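Long-range contacts in probable enoyl-CoA hydratase/isomerase (Mycobacterium abscessus, PDB 3SWX), which probably acts on enoyl-CoA thioesters as a hydratase or isomerase of the crotonase family: residues K103-G111 with H193-I204; F154-N162 with A178-E186. All blocks are in the same frame, centred on the assembly; numbering follows the deposited sequence.

Contact 1: residues K103-G111 with H193-I204; sequences KPLLVAVHG and HVDTAIAIAQTI
The imidazole of His193 is filled on both faces: CB of His110 lies over one, 3.8 Å from the ring centroid in a CH-pi contact, and CG2 of Val194 covers the opposite one, while the backbone O of Ala108 sits in plane at the edge. The two imidazoles meet obliquely, their planes 31° apart, with His110 ND1 3.3 Å from His193 NE2. His193 reaches back to the strand because its CG stands between the backbone N and the carbonyl carbon (chi1 51°). The other ring nitrogen of His110, NE2, is hydrogen-bonded to Gly63 O.

The rest is mostly apolar, though Ala108 CB and Leu106 CD2 also touch helix carbonyls. Ala108 CB packs 4.0 Å from Ala197 CB, and Leu106 spreads its two methyls, CD2 lying 3.8 Å from Ile200 CG2 and CD1 4.0 Å from Ala201 CB. Pro104 CG meets Ile204 CG2 at 3.9 Å, the two lying alongside one another, pointing opposite ways.

Strand 105-109 and the helix run nearly antiparallel (163°), their axes 7.6 Å apart, a helix laid on the crotonase-fold sheet. Strands 56-61 and 126-130 flank this strand and also touch the helix, while Val212 of helix 209-225 meets Pro104 and Ile204.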
loop_
_atom_site.group_PDB
_atom_site.type_symbol
_atom_site.label_atom_id
_atom_site.label_comp_id
_atom_site.label_asym_id
_atom_site.label_seq_id
_atom_site.Cartn_x
_atom_site.Cartn_y
_atom_site.Cartn_z
ATOM N N LYS B 103 14.941 -3.536 -16.202
ATOM C CA LYS B 103 14.839 -2.169 -16.696
ATOM C C LYS B 103 13.372 -1.787 -16.823
ATOM O O LYS B 103 12.489 -2.668 -16.833
ATOM C CB LYS B 103 15.554 -2.026 -18.038
ATOM C CG LYS B 103 17.012 -2.379 -17.979
ATOM C CD LYS B 103 17.676 -2.167 -19.304
ATOM C CE LYS B 103 17.275 -3.202 -20.331
ATOM N NZ LYS B 103 18.102 -3.042 -21.560
ATOM N N PRO B 104 13.104 -0.474 -16.925
ATOM C CA PRO B 104 11.733 0.018 -16.793
ATOM C C PRO B 104 10.794 -0.390 -17.918
ATOM O O PRO B 104 11.213 -0.501 -19.069
ATOM C CB PRO B 104 11.914 1.535 -16.734
ATOM C CG PRO B 104 13.299 1.731 -16.235
ATOM C CD PRO B 104 14.075 0.634 -16.890
ATOM N N LEU B 105 9.547 -0.667 -17.553
ATOM C CA LEU B 105 8.457 -0.886 -18.492
ATOM C C LEU B 105 7.311 0.088 -18.180
ATOM O O LEU B 105 6.857 0.204 -17.046
ATOM C CB LEU B 105 7.959 -2.320 -18.428
ATOM C CG LEU B 105 6.817 -2.690 -19.388
ATOM C CD1 LEU B 105 7.183 -2.617 -20.890
ATOM C CD2 LEU B 105 6.232 -4.093 -19.051
ATOM N N LEU B 106 6.863 0.812 -19.194
ATOM C CA LEU B 106 5.719 1.677 -19.038
ATOM C C LEU B 106 4.599 1.099 -19.883
ATOM O O LEU B 106 4.844 0.557 -20.961
ATOM C CB LEU B 106 6.049 3.110 -19.487
ATOM C CG LEU B 106 7.194 3.816 -18.747
ATOM C CD1 LEU B 106 8.566 3.442 -19.356
ATOM C CD2 LEU B 106 6.993 5.317 -18.759
ATOM N N VAL B 107 3.369 1.199 -19.396
ATOM C CA VAL B 107 2.217 0.726 -20.165
ATOM C C VAL B 107 1.220 1.856 -20.385
ATOM O O VAL B 107 0.828 2.539 -19.445
ATOM C CB VAL B 107 1.543 -0.501 -19.502
ATOM C CG1 VAL B 107 0.165 -0.760 -20.101
ATOM C CG2 VAL B 107 2.437 -1.743 -19.661
ATOM N N ALA B 108 0.847 2.058 -21.647
ATOM C CA ALA B 108 -0.096 3.096 -22.048
ATOM C C ALA B 108 -1.387 2.417 -22.484
ATOM O O ALA B 108 -1.365 1.608 -23.405
ATOM C CB ALA B 108 0.480 3.929 -23.214
ATOM N N VAL B 109 -2.503 2.763 -21.833
ATOM C CA VAL B 109 -3.779 2.102 -22.068
ATOM C C VAL B 109 -4.867 3.076 -22.536
ATOM O O VAL B 109 -4.847 4.261 -22.230
ATOM C CB VAL B 109 -4.297 1.283 -20.811
ATOM C CG1 VAL B 109 -3.244 0.249 -20.329
ATOM C CG2 VAL B 109 -4.749 2.198 -19.651
ATOM N N HIS B 110 -5.820 2.531 -23.283
ATOM C CA HIS B 110 -6.990 3.255 -23.762
ATOM C C HIS B 110 -8.081 2.230 -24.058
ATOM O O HIS B 110 -7.787 1.066 -24.277
ATOM C CB HIS B 110 -6.649 4.011 -25.042
ATOM C CG HIS B 110 -6.507 3.128 -26.247
ATOM N ND1 HIS B 110 -5.481 2.216 -26.387
ATOM C CD2 HIS B 110 -7.270 3.013 -27.363
ATOM C CE1 HIS B 110 -5.617 1.581 -27.537
ATOM N NE2 HIS B 110 -6.689 2.051 -28.151
ATOM N N GLY B 111 -9.335 2.673 -24.074
ATOM C CA GLY B 111 -10.477 1.773 -24.301
ATOM C C GLY B 111 -10.576 0.707 -23.221
ATOM O O GLY B 111 -10.134 0.916 -22.089
ATOM N N HIS B 193 -2.001 8.893 -24.726
ATOM C CA HIS B 193 -1.405 7.967 -23.762
ATOM C C HIS B 193 -0.036 7.451 -24.201
ATOM O O HIS B 193 0.878 7.394 -23.399
ATOM C CB HIS B 193 -2.351 6.794 -23.479
ATOM C CG HIS B 193 -2.873 6.113 -24.705
ATOM N ND1 HIS B 193 -3.641 6.761 -25.650
ATOM C CD2 HIS B 193 -2.754 4.834 -25.132
ATOM C CE1 HIS B 193 -3.965 5.911 -26.609
ATOM N NE2 HIS B 193 -3.428 4.737 -26.323
ATOM N N VAL B 194 0.105 7.096 -25.477
ATOM C CA VAL B 194 1.390 6.574 -25.979
ATOM C C VAL B 194 2.465 7.677 -25.981
ATOM O O VAL B 194 3.542 7.488 -25.438
ATOM C CB VAL B 194 1.284 5.963 -27.386
ATOM C CG1 VAL B 194 2.576 5.187 -27.706
ATOM C CG2 VAL B 194 0.046 5.053 -27.518
ATOM N N ASP B 195 2.160 8.845 -26.531
ATOM C CA ASP B 195 3.134 9.958 -26.494
ATOM C C ASP B 195 3.492 10.423 -25.075
ATOM O O ASP B 195 4.628 10.809 -24.846
ATOM C CB ASP B 195 2.656 11.158 -27.310
ATOM C CG ASP B 195 2.586 10.859 -28.805
ATOM O OD1 ASP B 195 3.327 9.978 -29.298
ATOM O OD2 ASP B 195 1.775 11.504 -29.472
ATOM N N THR B 196 2.544 10.389 -24.136
ATOM C CA THR B 196 2.851 10.775 -22.765
ATOM C C THR B 196 3.787 9.740 -22.163
ATOM O O THR B 196 4.780 10.110 -21.520
ATOM C CB THR B 196 1.580 10.983 -21.903
ATOM O OG1 THR B 196 0.783 12.015 -22.493
ATOM C CG2 THR B 196 1.923 11.390 -20.456
ATOM N N ALA B 197 3.516 8.461 -22.420
ATOM C CA ALA B 197 4.370 7.393 -21.898
ATOM C C ALA B 197 5.802 7.450 -22.474
ATOM O O ALA B 197 6.762 7.245 -21.741
ATOM C CB ALA B 197 3.732 6.011 -22.150
ATOM N N ILE B 198 5.946 7.759 -23.763
ATOM C CA ILE B 198 7.283 7.881 -24.390
ATOM C C ILE B 198 8.019 9.101 -23.824
ATOM O O ILE B 198 9.217 9.039 -23.566
ATOM C CB ILE B 198 7.198 7.971 -25.928
ATOM C CG1 ILE B 198 6.712 6.655 -26.534
ATOM C CG2 ILE B 198 8.563 8.366 -26.581
ATOM C CD1 ILE B 198 6.152 6.814 -27.961
ATOM N N ALA B 199 7.322 10.218 -23.609
ATOM C CA ALA B 199 8.012 11.379 -23.037
ATOM C C ALA B 199 8.613 10.989 -21.668
ATOM O O ALA B 199 9.774 11.324 -21.364
ATOM C CB ALA B 199 7.077 12.611 -22.927
ATOM N N ILE B 200 7.842 10.259 -20.856
ATOM C CA ILE B 200 8.318 9.854 -19.534
ATOM C C ILE B 200 9.473 8.861 -19.641
ATOM O O ILE B 200 10.428 8.920 -18.867
ATOM C CB ILE B 200 7.184 9.263 -18.644
ATOM C CG1 ILE B 200 6.104 10.321 -18.371
ATOM C CG2 ILE B 200 7.779 8.783 -17.307
ATOM C CD1 ILE B 200 4.743 9.749 -17.944
ATOM N N ALA B 201 9.346 7.931 -20.578
ATOM C CA ALA B 201 10.405 6.982 -20.907
ATOM C C ALA B 201 11.699 7.709 -21.292
ATOM O O ALA B 201 12.773 7.320 -20.869
ATOM C CB ALA B 201 9.934 6.075 -22.068
ATOM N N GLN B 202 11.586 8.781 -22.079
ATOM C CA GLN B 202 12.760 9.566 -22.457
ATOM C C GLN B 202 13.388 10.258 -21.235
ATOM O O GLN B 202 14.613 10.381 -21.148
ATOM C CB GLN B 202 12.409 10.595 -23.538
ATOM C CG GLN B 202 12.019 10.003 -24.888
ATOM C CD GLN B 202 13.149 9.237 -25.589
ATOM O OE1 GLN B 202 14.310 9.279 -25.164
ATOM N NE2 GLN B 202 12.794 8.509 -26.665
ATOM N N THR B 203 12.560 10.707 -20.295
ATOM C CA THR B 203 13.101 11.315 -19.071
ATOM C C THR B 203 13.902 10.294 -18.305
ATOM O O THR B 203 15.008 10.590 -17.838
ATOM C CB THR B 203 12.004 11.894 -18.181
ATOM O OG1 THR B 203 11.317 12.904 -18.927
ATOM C CG2 THR B 203 12.603 12.523 -16.926
ATOM N N ILE B 204 13.353 9.083 -18.220
ATOM C CA ILE B 204 14.042 7.959 -17.582
ATOM C C ILE B 204 15.371 7.702 -18.266
ATOM O O ILE B 204 16.401 7.506 -17.595
ATOM C CB ILE B 204 13.170 6.676 -17.578
ATOM C CG1 ILE B 204 11.984 6.850 -16.627
ATOM C CG2 ILE B 204 13.982 5.475 -17.101
ATOM C CD1 ILE B 204 11.022 5.673 -16.591
#

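Contact 2: residues F154-N162 with A178-E186; sequences FPRTAGWGN and AHRIGIVQE
Asn162 OD1 takes two donors, Arg180 NH2 across the contact and Gln185 NE2 of the third subunit, while its ND2 reaches back to Ala158 O at 3.1 Å. This is a break between two consecutive helices of the crotonase fold: helix 150-158 ends at Gly159, whose positive phi lets the chain turn and which serves as the N-cap of helix 160-167, and the junction packs against the end of helix 175-180 and the loop after it. The ND2 bond comes in nearly along the C=O axis (161° at the oxygen), tying the first turn of the new helix to the end of the old one. By contrast the bond from Arg180 NH2 to Asn162 OD1 is weak, 3.4 Å long. The oxygen sits at the edge of the guanidinium, whose plane stands almost perpendicular to the amide. Arg180 is also held by a salt bridge from its NE to Glu177, and Ile181 CG2 covers one guanidinium face.

Ile181 is the central apolar residue. Its CG1 lies between the backbone N and the carbonyl carbon (chi1 72°), which sends CD1 to the edge of the Phe154 ring, 3.8 Å from CE1, and leaves CG2 to rest against the Asn162 amide. Ile183 CD1 approaches the same ring obliquely, 3.6 Å from CE1, and Phe173 of strand 173-174 touches both Phe154 and Ile183.

The fit is close around Gly182, whose lack of a side chain makes room for the Thr157 methyl. Thr157 CG2 sits 3.2 Å from Gly182 O, its hydroxyl bonding Arg153 O instead, and Ala158 CA makes a CA-H...O contact of 3.1 Å with Ile181 O.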
loop_
_atom_site.group_PDB
_atom_site.type_symbol
_atom_site.label_atom_id
_atom_site.label_comp_id
_atom_site.label_asym_id
_atom_site.label_seq_id
_atom_site.Cartn_x
_atom_site.Cartn_y
_atom_site.Cartn_z
ATOM N N PHE B 154 -2.696 -6.148 -7.140
ATOM C CA PHE B 154 -3.811 -5.214 -7.090
ATOM C C PHE B 154 -4.054 -4.798 -5.616
ATOM O O PHE B 154 -4.126 -3.603 -5.313
ATOM C CB PHE B 154 -5.044 -5.838 -7.772
ATOM C CG PHE B 154 -6.105 -4.852 -8.274
ATOM C CD1 PHE B 154 -6.236 -3.580 -7.782
ATOM C CD2 PHE B 154 -7.048 -5.295 -9.192
ATOM C CE1 PHE B 154 -7.269 -2.735 -8.237
ATOM C CE2 PHE B 154 -8.056 -4.470 -9.653
ATOM C CZ PHE B 154 -8.165 -3.176 -9.177
ATOM N N PRO B 155 -4.131 -5.772 -4.682
ATOM C CA PRO B 155 -4.243 -5.390 -3.272
ATOM C C PRO B 155 -3.070 -4.559 -2.736
ATOM O O PRO B 155 -3.271 -3.665 -1.912
ATOM C CB PRO B 155 -4.332 -6.750 -2.551
ATOM C CG PRO B 155 -4.855 -7.659 -3.563
ATOM C CD PRO B 155 -4.171 -7.232 -4.827
ATOM N N ARG B 156 -1.858 -4.846 -3.203
ATOM C CA ARG B 156 -0.672 -4.082 -2.787
ATOM C C ARG B 156 -0.732 -2.638 -3.283
ATOM O O ARG B 156 -0.454 -1.727 -2.534
ATOM C CB ARG B 156 0.625 -4.772 -3.282
ATOM C CG ARG B 156 1.929 -4.336 -2.579
ATOM C CD ARG B 156 3.180 -4.893 -3.323
ATOM N NE ARG B 156 3.280 -6.253 -2.966
ATOM C CZ ARG B 156 3.598 -7.292 -3.715
ATOM N NH1 ARG B 156 3.957 -7.235 -4.997
ATOM N NH2 ARG B 156 3.550 -8.437 -3.090
ATOM N N THR B 157 -1.090 -2.422 -4.549
ATOM C CA THR B 157 -1.212 -1.064 -5.065
ATOM C C THR B 157 -2.446 -0.309 -4.565
ATOM O O THR B 157 -2.346 0.836 -4.182
ATOM C CB THR B 157 -1.245 -1.041 -6.589
ATOM O OG1 THR B 157 -0.106 -1.734 -7.097
ATOM C CG2 THR B 157 -1.214 0.389 -7.093
ATOM N N ALA B 158 -3.615 -0.932 -4.600
ATOM C CA ALA B 158 -4.882 -0.214 -4.353
ATOM C C ALA B 158 -5.363 -0.282 -2.904
ATOM O O ALA B 158 -6.280 0.448 -2.500
ATOM C CB ALA B 158 -5.972 -0.761 -5.306
ATOM N N GLY B 159 -4.754 -1.176 -2.134
ATOM C CA GLY B 159 -5.288 -1.602 -0.860
ATOM C C GLY B 159 -6.228 -2.780 -1.081
ATOM O O GLY B 159 -6.837 -2.934 -2.146
ATOM N N TRP B 160 -6.358 -3.607 -0.053
ATOM C CA TRP B 160 -7.163 -4.811 -0.124
ATOM C C TRP B 160 -8.611 -4.506 -0.548
ATOM O O TRP B 160 -9.084 -5.051 -1.530
ATOM C CB TRP B 160 -7.123 -5.531 1.230
ATOM C CG TRP B 160 -7.860 -6.791 1.275
ATOM C CD1 TRP B 160 -9.182 -6.950 1.561
ATOM C CD2 TRP B 160 -7.333 -8.103 1.051
ATOM N NE1 TRP B 160 -9.518 -8.291 1.529
ATOM C CE2 TRP B 160 -8.397 -9.013 1.205
ATOM C CE3 TRP B 160 -6.053 -8.598 0.746
ATOM C CZ2 TRP B 160 -8.231 -10.394 1.065
ATOM C CZ3 TRP B 160 -5.890 -9.974 0.605
ATOM C CH2 TRP B 160 -6.972 -10.853 0.778
ATOM N N GLY B 161 -9.302 -3.644 0.181
ATOM C CA GLY B 161 -10.697 -3.305 -0.139
ATOM C C GLY B 161 -10.947 -2.769 -1.527
ATOM O O GLY B 161 -11.888 -3.185 -2.196
ATOM N N ASN B 162 -10.121 -1.840 -1.981
ATOM C CA ASN B 162 -10.292 -1.281 -3.325
ATOM C C ASN B 162 -10.074 -2.339 -4.397
ATOM O O ASN B 162 -10.837 -2.391 -5.377
ATOM C CB ASN B 162 -9.390 -0.045 -3.564
ATOM C CG ASN B 162 -9.853 1.202 -2.790
ATOM O OD1 ASN B 162 -11.034 1.393 -2.550
ATOM N ND2 ASN B 162 -8.909 2.054 -2.420
ATOM N N ALA B 178 -9.406 4.048 -11.587
ATOM C CA ALA B 178 -8.100 3.360 -11.681
ATOM C C ALA B 178 -6.936 4.247 -11.174
ATOM O O ALA B 178 -5.977 3.764 -10.543
ATOM C CB ALA B 178 -7.840 2.862 -13.120
ATOM N N HIS B 179 -7.073 5.550 -11.409
ATOM C CA HIS B 179 -6.117 6.551 -10.994
ATOM C C HIS B 179 -6.236 6.849 -9.499
ATOM O O HIS B 179 -5.220 7.024 -8.811
ATOM C CB HIS B 179 -6.360 7.811 -11.819
ATOM C CG HIS B 179 -5.521 8.975 -11.423
ATOM N ND1 HIS B 179 -4.151 8.977 -11.558
ATOM C CD2 HIS B 179 -5.855 10.197 -10.946
ATOM C CE1 HIS B 179 -3.676 10.146 -11.167
ATOM N NE2 HIS B 179 -4.686 10.904 -10.793
ATOM N N ARG B 180 -7.475 6.891 -9.004
ATOM C CA ARG B 180 -7.737 7.115 -7.577
ATOM C C ARG B 180 -7.040 6.048 -6.738
ATOM O O ARG B 180 -6.370 6.363 -5.750
ATOM C CB ARG B 180 -9.223 7.082 -7.247
ATOM C CG ARG B 180 -9.531 7.720 -5.873
ATOM C CD ARG B 180 -11.019 7.635 -5.527
ATOM N NE ARG B 180 -11.468 6.251 -5.414
ATOM C CZ ARG B 180 -11.338 5.482 -4.332
ATOM N NH1 ARG B 180 -10.774 5.956 -3.230
ATOM N NH2 ARG B 180 -11.788 4.232 -4.359
ATOM N N ILE B 181 -7.166 4.798 -7.168
ATOM C CA ILE B 181 -6.665 3.689 -6.369
ATOM C C ILE B 181 -5.244 3.265 -6.697
ATOM O O ILE B 181 -4.776 2.270 -6.162
ATOM C CB ILE B 181 -7.644 2.504 -6.370
ATOM C CG1 ILE B 181 -7.669 1.780 -7.722
ATOM C CG2 ILE B 181 -9.050 3.019 -5.963
ATOM C CD1 ILE B 181 -8.752 0.703 -7.819
ATOM N N GLY B 182 -4.560 4.001 -7.575
ATOM C CA GLY B 182 -3.111 3.861 -7.739
ATOM C C GLY B 182 -2.599 3.002 -8.884
ATOM O O GLY B 182 -1.374 2.916 -9.076
ATOM N N ILE B 183 -3.495 2.355 -9.631
ATOM C CA ILE B 183 -3.083 1.544 -10.792
ATOM C C ILE B 183 -2.595 2.422 -11.952
ATOM O O ILE B 183 -1.678 2.061 -12.674
ATOM C CB ILE B 183 -4.260 0.732 -11.414
ATOM C CG1 ILE B 183 -4.813 -0.316 -10.488
ATOM C CG2 ILE B 183 -3.799 -0.011 -12.679
ATOM C CD1 ILE B 183 -6.022 -1.068 -11.205
ATOM N N VAL B 184 -3.257 3.554 -12.154
ATOM C CA VAL B 184 -2.932 4.466 -13.243
ATOM C C VAL B 184 -2.275 5.715 -12.666
ATOM O O VAL B 184 -2.834 6.335 -11.766
ATOM C CB VAL B 184 -4.218 4.880 -13.987
ATOM C CG1 VAL B 184 -3.967 6.128 -14.881
ATOM C CG2 VAL B 184 -4.739 3.716 -14.805
ATOM N N GLN B 185 -1.112 6.095 -13.188
ATOM C CA GLN B 185 -0.355 7.225 -12.632
ATOM C C GLN B 185 -0.827 8.553 -13.184
ATOM O O GLN B 185 -0.709 9.578 -12.534
ATOM C CB GLN B 185 1.148 7.090 -12.888
ATOM C CG GLN B 185 1.858 6.189 -11.896
ATOM C CD GLN B 185 1.247 4.808 -11.827
ATOM O OE1 GLN B 185 1.461 3.972 -12.716
ATOM N NE2 GLN B 185 0.480 4.555 -10.765
ATOM N N GLU B 186 -1.364 8.543 -14.390
ATOM C CA GLU B 186 -1.782 9.784 -15.007
ATOM C C GLU B 186 -2.805 9.488 -16.090
ATOM O O GLU B 186 -2.691 8.490 -16.820
ATOM C CB GLU B 186 -0.564 10.526 -15.573
ATOM C CG GLU B 186 -0.905 11.902 -16.120
ATOM C CD GLU B 186 0.288 12.642 -16.721
ATOM O OE1 GLU B 186 1.462 12.172 -16.586
ATOM O OE2 GLU B 186 0.020 13.708 -17.340
#

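Contact 2 lies between the two halves of contact 1 along the chain: strand 105-109 comes first, then 154-162, 178-186 and finally helix 193-205. Their centres are about 18 Å apart. Strand 105-109 is an inner member of the six-stranded sheet, and segment 178-186 leads into its outermost strand, 186-188, just ahead of the helix that covers the sheet in contact 1. Glu186 is where the two meet, its OE1 packing near Thr196 CG2 and Ile200 CD1. Contact 1 joins helix to sheet and borders the second subunit; contact 2 borders both the second and the third, whose Gln185 bonds Asn162 OD1, so it is part of the trimer interface.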